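Local coordinates for bacterial regulatory proteins, TetR family (Nitrosomonas europaea, PDB 3NI7), which probably binds DNA as a transcriptional regulator, through a predicted helix-turn-helix motif, at residues 60-65 against 89-94. Numbering follows the deposited sequence.
Sequences DRADSR and MIWLDA
Ile90 meets Arg65 with both of its branches. Its CG2 lies 3.6 Å from Arg65 CB and also sits over one face of the guanidinium, offset toward the rim, while CD1 comes up to NH1. The Arg65 chain is bent at chi2 and chi3, which turns the guanidinium toward Ile90, and the two side chains cross at about a right angle. Trp91 follows with CG anti to the backbone N (chi1 -163°), a setting that carries the indole across to helix 51-69. There NE1 donates a hydrogen bond to OD1 of Asp63, 2.6 Å away, bent to 146° at the hydrogen. The carboxylate lies nearly coplanar with the ring, at its edge, and its other oxygen, OD2, forms a salt bridge with Arg124, so both oxygens are engaged. CB of Ala62 approaches the pyrrole part of the ring obliquely, 3.3 Å from Trp91 CD1. A phenylalanine in place of Trp91 would probably leave Asp63 OD1 without this N-H donor and so weaken the tie between the two helices. One turn on from Ile90, Ala94 sets its CB 3.8 Å from CB of Ala62, small side chains consistent with the 8.0 Å approach of the axes of segments 60-65 and 89-94, which run roughly antiparallel (141°). The contact thus joins helices 51-69 and 80-96 within the all-helical TetR-type fold; Tyr156 and Phe160 of helix 149-164 meet the Trp91 ring.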
loop_
_atom_site.group_PDB
_atom_site.type_symbol
_atom_site.label_atom_id
_atom_site.label_comp_id
_atom_site.label_asym_id
_atom_site.label_seq_id
_atom_site.Cartn_x
_atom_site.Cartn_y
_atom_site.Cartn_z
ATOM N N ASP A 60 -6.815 15.980 -7.511
ATOM C CA ASP A 60 -6.339 17.345 -7.341
ATOM C C ASP A 60 -7.288 18.146 -6.507
ATOM O O ASP A 60 -6.892 19.092 -5.826
ATOM C CB ASP A 60 -6.130 18.010 -8.671
ATOM C CG ASP A 60 -4.787 17.705 -9.221
ATOM O OD1 ASP A 60 -3.855 17.465 -8.369
ATOM O OD2 ASP A 60 -4.636 17.703 -10.466
ATOM N N ARG A 61 -8.557 17.790 -6.562
ATOM C CA ARG A 61 -9.504 18.550 -5.783
ATOM C C ARG A 61 -9.189 18.359 -4.292
ATOM O O ARG A 61 -9.177 19.328 -3.522
ATOM C CB ARG A 61 -10.945 18.162 -6.124
ATOM C CG ARG A 61 -11.925 19.002 -5.378
ATOM C CD ARG A 61 -13.287 18.699 -5.786
ATOM N NE ARG A 61 -13.500 19.159 -7.122
ATOM C CZ ARG A 61 -14.675 19.145 -7.722
ATOM N NH1 ARG A 61 -15.737 18.674 -7.073
ATOM N NH2 ARG A 61 -14.773 19.581 -9.003
ATOM N N ALA A 62 -8.926 17.114 -3.892
ATOM C CA ALA A 62 -8.487 16.808 -2.506
ATOM C C ALA A 62 -7.209 17.589 -2.156
ATOM O O ALA A 62 -7.201 18.430 -1.253
ATOM C CB ALA A 62 -8.239 15.333 -2.363
ATOM N N ASP A 63 -6.204 17.477 -3.002
ATOM C CA ASP A 63 -4.939 18.102 -2.697
ATOM C C ASP A 63 -5.159 19.588 -2.436
ATOM O O ASP A 63 -4.459 20.173 -1.610
ATOM C CB ASP A 63 -3.951 17.910 -3.850
ATOM C CG ASP A 63 -3.559 16.459 -4.046
ATOM O OD1 ASP A 63 -3.963 15.615 -3.218
ATOM O OD2 ASP A 63 -2.848 16.161 -5.027
ATOM N N SER A 64 -6.107 20.214 -3.129
ATOM C CA SER A 64 -6.276 21.645 -2.939
ATOM C C SER A 64 -7.030 21.959 -1.641
ATOM O O SER A 64 -6.818 23.013 -1.050
ATOM C CB SER A 64 -7.023 22.252 -4.088
ATOM O OG SER A 64 -8.378 22.245 -3.687
ATOM N N ARG A 65 -7.926 21.075 -1.205
ATOM C CA ARG A 65 -8.540 21.240 0.138
ATOM C C ARG A 65 -7.446 21.226 1.181
ATOM O O ARG A 65 -7.319 22.119 2.020
ATOM C CB ARG A 65 -9.626 20.178 0.434
ATOM C CG ARG A 65 -11.054 20.590 -0.128
ATOM C CD ARG A 65 -11.637 21.865 0.609
ATOM N NE ARG A 65 -11.642 21.703 2.101
ATOM C CZ ARG A 65 -10.785 22.254 2.987
ATOM N NH1 ARG A 65 -10.937 21.981 4.279
ATOM N NH2 ARG A 65 -9.794 23.079 2.630
HETATM N N MSE A 89 -6.526 13.832 6.902
HETATM C CA MSE A 89 -7.963 13.746 7.080
HETATM C C MSE A 89 -8.716 14.657 6.113
HETATM O O MSE A 89 -9.628 14.188 5.470
HETATM C CB MSE A 89 -8.370 13.974 8.559
HETATM C CG MSE A 89 -8.084 12.775 9.489
HETATM SE SE MSE A 89 -8.424 10.977 8.714
HETATM C CE MSE A 89 -10.308 11.150 8.099
ATOM N N ILE A 90 -8.301 15.915 5.955
ATOM C CA ILE A 90 -8.916 16.806 4.948
ATOM C C ILE A 90 -8.901 16.132 3.589
ATOM O O ILE A 90 -9.864 16.108 2.854
ATOM C CB ILE A 90 -8.170 18.128 4.789
ATOM C CG1 ILE A 90 -8.322 19.005 6.016
ATOM C CG2 ILE A 90 -8.768 18.885 3.672
ATOM C CD1 ILE A 90 -9.667 19.675 6.097
ATOM N N TRP A 91 -7.788 15.549 3.260
ATOM C CA TRP A 91 -7.684 14.884 1.978
ATOM C C TRP A 91 -8.738 13.778 1.896
ATOM O O TRP A 91 -9.440 13.655 0.894
ATOM C CB TRP A 91 -6.289 14.285 1.856
ATOM C CG TRP A 91 -5.878 13.917 0.531
ATOM C CD1 TRP A 91 -5.551 14.753 -0.458
ATOM C CD2 TRP A 91 -5.647 12.594 0.048
ATOM N NE1 TRP A 91 -5.155 14.044 -1.574
ATOM C CE2 TRP A 91 -5.213 12.712 -1.290
ATOM C CE3 TRP A 91 -5.764 11.315 0.617
ATOM C CZ2 TRP A 91 -4.922 11.615 -2.083
ATOM C CZ3 TRP A 91 -5.484 10.216 -0.153
ATOM C CH2 TRP A 91 -5.070 10.368 -1.507
ATOM N N LEU A 92 -8.861 12.965 2.948
ATOM C CA LEU A 92 -9.798 11.835 2.840
ATOM C C LEU A 92 -11.254 12.258 2.918
ATOM O O LEU A 92 -12.108 11.670 2.254
ATOM C CB LEU A 92 -9.474 10.771 3.832
ATOM C CG LEU A 92 -8.185 10.011 3.471
ATOM C CD1 LEU A 92 -7.510 9.492 4.749
ATOM C CD2 LEU A 92 -8.479 8.867 2.520
ATOM N N ASP A 93 -11.520 13.317 3.668
ATOM C CA ASP A 93 -12.841 13.899 3.701
ATOM C C ASP A 93 -13.234 14.439 2.309
ATOM O O ASP A 93 -14.338 14.218 1.814
ATOM C CB ASP A 93 -12.911 14.996 4.762
ATOM C CG ASP A 93 -12.975 14.431 6.181
ATOM O OD1 ASP A 93 -12.956 13.181 6.360
ATOM O OD2 ASP A 93 -13.031 15.244 7.130
ATOM N N ALA A 94 -12.300 15.143 1.680
ATOM C CA ALA A 94 -12.499 15.609 0.359
ATOM C C ALA A 94 -12.939 14.437 -0.533
ATOM O O ALA A 94 -14.004 14.477 -1.216
ATOM C CB ALA A 94 -11.246 16.214 -0.147
#